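Local coordinates for mitotic checkpoint control protein kinase BUB1 (Drosophila melanogaster, PDB 6JKK) that probably acts as an ATP-binding protein kinase of the mitotic checkpoint at the kinetochore, with this chain holding its kinase domain, at residues M256-L259 against R263-E266; M265-R270 against T274-K279. All coordinates share one frame; numbering follows the deposited sequence.

Contact 1: residues M256-L259 against R263-E266; sequences MHVL and RYME
With CG turned anti to the backbone N (chi1 -171°), the ring of H257 swings off its helix and meets M265, whose own CG takes the same setting. The imidazole therefore lies against the backbone of the returning chain: M265 CA sits over one face, 3.7 Å from the ring centroid, a CH-pi contact displaced toward the rim. M265 CB adds to this, 3.6 Å from H257 CG, while the sulfur, at the end of an extended CB-CG-SD run, stands only obliquely to the ring. At the imidazole edge H257 ND1 donates to R263 O (2.9 Å). The acceptor lies close to the ring plane, but the donor stands well above the carbonyl plane, and the N-H...O angle is a moderate 145°. The same carbonyl receives a CA-H...O contact from V258 CA at 3.4 Å, so two successive helix residues hold one oxygen. The helix, 246-261, corresponds to the αF helix at the centre of the kinase C-lobe, and the contact shows how a side chain from its last turns can hydrogen-bond the backbone of the loop that leaves it. H257 NE2 makes a weak hydrogen bond to T280 OG1, so both ring nitrogens are engaged and rotation of the ring is restrained. Further along, V258 CG2 meets Y264 CD1 obliquely at 3.4 Å; the tyrosine also packs on I140 of helix 139-150.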
# COMPACT_ATOMS: atom_id res chain seq x y z
N MET A 256 -4.57 4.42 -9.46
CA MET A 256 -5.45 5.47 -9.98
C MET A 256 -6.15 4.98 -11.23
O MET A 256 -7.33 5.26 -11.44
CB MET A 256 -4.65 6.74 -10.29
CG MET A 256 -3.94 7.37 -9.11
SD MET A 256 -3.06 8.83 -9.68
CE MET A 256 -2.24 9.34 -8.16
N HIS A 257 -5.43 4.23 -12.06
CA HIS A 257 -5.98 3.70 -13.31
C HIS A 257 -7.13 2.72 -13.08
O HIS A 257 -8.14 2.74 -13.79
CB HIS A 257 -4.86 3.03 -14.13
CG HIS A 257 -5.26 2.65 -15.52
ND1 HIS A 257 -6.01 1.53 -15.80
CD2 HIS A 257 -5.00 3.24 -16.71
CE1 HIS A 257 -6.20 1.44 -17.10
NE2 HIS A 257 -5.60 2.47 -17.68
N VAL A 258 -6.97 1.84 -12.09
CA VAL A 258 -8.01 0.86 -11.77
C VAL A 258 -9.27 1.56 -11.26
O VAL A 258 -10.39 1.18 -11.60
CB VAL A 258 -7.52 -0.19 -10.74
CG1 VAL A 258 -8.63 -1.15 -10.38
CG2 VAL A 258 -6.36 -0.97 -11.31
N LEU A 259 -9.07 2.59 -10.43
CA LEU A 259 -10.18 3.33 -9.86
C LEU A 259 -10.95 4.08 -10.94
O LEU A 259 -12.18 4.04 -10.98
CB LEU A 259 -9.67 4.32 -8.80
CG LEU A 259 -8.94 3.72 -7.59
CD1 LEU A 259 -8.53 4.81 -6.61
CD2 LEU A 259 -9.83 2.72 -6.89
N ARG A 263 -10.30 -1.04 -15.00
CA ARG A 263 -9.43 -1.99 -15.68
C ARG A 263 -7.99 -1.79 -15.22
O ARG A 263 -7.62 -0.71 -14.78
CB ARG A 263 -9.50 -1.79 -17.19
CG ARG A 263 -10.79 -2.24 -17.84
CD ARG A 263 -10.71 -2.04 -19.35
NE ARG A 263 -10.59 -0.63 -19.69
CZ ARG A 263 -11.59 0.12 -20.15
NH1 ARG A 263 -12.79 -0.42 -20.34
NH2 ARG A 263 -11.39 1.40 -20.43
N TYR A 264 -7.18 -2.84 -15.35
CA TYR A 264 -5.77 -2.72 -14.97
C TYR A 264 -4.97 -1.94 -16.01
O TYR A 264 -5.33 -1.91 -17.19
CB TYR A 264 -5.18 -4.11 -14.68
CG TYR A 264 -5.83 -4.74 -13.47
CD1 TYR A 264 -5.63 -4.21 -12.20
CD2 TYR A 264 -6.66 -5.85 -13.60
CE1 TYR A 264 -6.23 -4.76 -11.09
CE2 TYR A 264 -7.27 -6.41 -12.49
CZ TYR A 264 -7.05 -5.86 -11.24
OH TYR A 264 -7.65 -6.41 -10.13
N MET A 265 -3.91 -1.29 -15.56
CA MET A 265 -3.12 -0.42 -16.43
C MET A 265 -2.17 -1.19 -17.33
O MET A 265 -1.39 -2.04 -16.87
CB MET A 265 -2.33 0.57 -15.57
CG MET A 265 -1.48 1.55 -16.38
SD MET A 265 -0.57 2.68 -15.31
CE MET A 265 0.69 1.61 -14.63
N GLU A 266 -2.24 -0.90 -18.62
CA GLU A 266 -1.20 -1.30 -19.55
C GLU A 266 -0.51 -0.04 -20.03
O GLU A 266 -1.15 0.90 -20.50
CB GLU A 266 -1.78 -2.03 -20.75
CG GLU A 266 -2.73 -3.15 -20.41
CD GLU A 266 -3.33 -3.75 -21.65
OE1 GLU A 266 -4.54 -3.56 -21.88
OE2 GLU A 266 -2.57 -4.40 -22.41

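Contact 2: residues M265-R270 against T274-K279; sequences MEVVQR and TIWMPK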
# COMPACT_ATOMS: atom_id res chain seq x y z
N MET A 265 -3.91 -1.29 -15.56
CA MET A 265 -3.12 -0.42 -16.43
C MET A 265 -2.17 -1.19 -17.33
O MET A 265 -1.39 -2.04 -16.87
CB MET A 265 -2.33 0.57 -15.57
CG MET A 265 -1.48 1.55 -16.38
SD MET A 265 -0.57 2.68 -15.31
CE MET A 265 0.69 1.61 -14.63
N GLU A 266 -2.24 -0.90 -18.62
CA GLU A 266 -1.20 -1.30 -19.55
C GLU A 266 -0.51 -0.04 -20.03
O GLU A 266 -1.15 0.90 -20.50
CB GLU A 266 -1.78 -2.03 -20.75
CG GLU A 266 -2.73 -3.15 -20.41
CD GLU A 266 -3.33 -3.75 -21.65
OE1 GLU A 266 -4.54 -3.56 -21.88
OE2 GLU A 266 -2.57 -4.40 -22.41
N VAL A 267 0.81 -0.04 -19.90
CA VAL A 267 1.61 1.11 -20.23
C VAL A 267 2.30 0.94 -21.60
O VAL A 267 2.81 -0.14 -21.91
CB VAL A 267 2.62 1.35 -19.09
CG1 VAL A 267 3.87 1.92 -19.60
CG2 VAL A 267 2.01 2.26 -18.03
N VAL A 268 2.26 1.99 -22.43
CA VAL A 268 2.95 1.99 -23.72
C VAL A 268 3.60 3.35 -23.95
O VAL A 268 3.25 4.32 -23.29
CB VAL A 268 1.99 1.72 -24.90
CG1 VAL A 268 1.22 0.42 -24.70
CG2 VAL A 268 1.03 2.88 -25.08
N GLN A 269 4.53 3.42 -24.90
CA GLN A 269 5.08 4.70 -25.31
C GLN A 269 4.09 5.44 -26.20
O GLN A 269 3.55 4.86 -27.14
CB GLN A 269 6.40 4.52 -26.06
CG GLN A 269 7.50 3.89 -25.23
CD GLN A 269 8.86 3.95 -25.89
OE1 GLN A 269 9.57 4.96 -25.81
NE2 GLN A 269 9.25 2.87 -26.56
N ARG A 270 3.84 6.71 -25.90
CA ARG A 270 2.96 7.52 -26.73
C ARG A 270 3.62 7.83 -28.06
O ARG A 270 4.19 8.90 -28.23
CB ARG A 270 2.56 8.81 -26.02
CG ARG A 270 1.07 8.90 -25.72
CD ARG A 270 0.57 7.53 -25.30
NE ARG A 270 -0.86 7.50 -24.99
CZ ARG A 270 -1.65 6.46 -25.23
NH1 ARG A 270 -1.15 5.38 -25.81
NH2 ARG A 270 -2.93 6.51 -24.91
N THR A 274 8.81 9.28 -26.75
CA THR A 274 9.46 8.30 -25.90
C THR A 274 8.79 8.32 -24.53
O THR A 274 9.28 7.73 -23.57
CB THR A 274 10.96 8.59 -25.75
OG1 THR A 274 11.14 9.95 -25.32
CG2 THR A 274 11.69 8.38 -27.06
N ILE A 275 7.67 9.03 -24.46
CA ILE A 275 6.91 9.21 -23.23
C ILE A 275 5.95 8.04 -22.99
O ILE A 275 5.20 7.65 -23.89
CB ILE A 275 6.13 10.54 -23.27
CG1 ILE A 275 7.09 11.73 -23.28
CG2 ILE A 275 5.16 10.63 -22.10
CD1 ILE A 275 7.97 11.82 -22.03
N TRP A 276 5.99 7.48 -21.79
CA TRP A 276 5.11 6.38 -21.43
C TRP A 276 3.81 6.87 -20.80
O TRP A 276 3.81 7.71 -19.90
CB TRP A 276 5.83 5.43 -20.47
CG TRP A 276 7.04 4.77 -21.09
CD1 TRP A 276 8.29 5.31 -21.25
CD2 TRP A 276 7.11 3.44 -21.63
NE1 TRP A 276 9.12 4.40 -21.86
CE2 TRP A 276 8.42 3.25 -22.10
CE3 TRP A 276 6.19 2.41 -21.77
CZ2 TRP A 276 8.83 2.05 -22.69
CZ3 TRP A 276 6.59 1.22 -22.36
CH2 TRP A 276 7.90 1.05 -22.81
N MET A 277 2.69 6.34 -21.30
CA MET A 277 1.37 6.67 -20.76
C MET A 277 0.54 5.40 -20.77
O MET A 277 0.87 4.44 -21.48
CB MET A 277 0.69 7.74 -21.63
CG MET A 277 1.37 9.10 -21.59
SD MET A 277 1.29 9.84 -19.95
CE MET A 277 -0.36 10.55 -20.00
N PRO A 278 -0.54 5.37 -19.97
CA PRO A 278 -1.44 4.22 -20.07
C PRO A 278 -2.01 4.11 -21.47
O PRO A 278 -2.18 5.13 -22.15
CB PRO A 278 -2.55 4.56 -19.07
CG PRO A 278 -1.88 5.45 -18.06
CD PRO A 278 -0.91 6.28 -18.87
N LYS A 279 -2.32 2.89 -21.89
CA LYS A 279 -2.88 2.64 -23.22
C LYS A 279 -4.26 3.29 -23.33
O LYS A 279 -4.69 3.69 -24.41
CB LYS A 279 -2.97 1.13 -23.44
CG LYS A 279 -3.18 0.69 -24.86
CD LYS A 279 -2.88 -0.79 -24.98
CE LYS A 279 -3.27 -1.33 -26.33
NZ LYS A 279 -2.91 -2.78 -26.45
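V268 O is held by two groups at once: M277 N donates to it at 2.9 Å, and W276 CA makes a CA-H...O contact with V268 O at 3.3 Å. V268 N returns the bond to M277 O in a nearly straight line (174°), making V268 and M277 a hydrogen-bonded antiparallel pair. Flanking bonds extend the ladder, from K279 N to E266 O and from R270 N to I275 O. On the face carrying Q269 and W276, Q269 CG lies over the indole, 3.4 Å from the centroid of the six-membered ring and shifted toward its CE2-CZ2 side, as a CH-pi contact; the amide plane beyond is tilted just 10° from the ring. V267 CG1 presses on W276 CE3 at 3.2 Å, a tight fit. A serine in place of W276 would probably leave the Q269 chain without a surface to lie on and open a gap beside V267. On the face that carries V268 and M277, the R270 side chain crosses M277 at about a right angle, CD against CB, and its NH2 makes a weak bond to K279 O. M265 SD reaches P278 CG at 4.1 Å; P278 also packs on helix 288-299. Non-hydrogen-bonded pairs, V267 with P278 and Q269 with W276, bracket the central one, and together the three form the ladder of a two-stranded antiparallel beta hairpin.

How the contacts relate
From the N terminus, the chain runs along helix 246-261 to its end, turns immediately after it, and is caught by contact 1 as it comes back beside the helix end. It continues without a break into strand 267-269, makes a second short turn, and returns as strand 276-278, which contact 2 closes. The two closures follow in series, neither nesting nor crossing, and overlap only in M265 and E266, which end the first and begin the second. They also touch directly: H257 CD2 packs on P278 CB at 3.7 Å. Together they tie the hairpin to helix 246-261, while P278, I275 and M277 carry the packing on to helix 288-299.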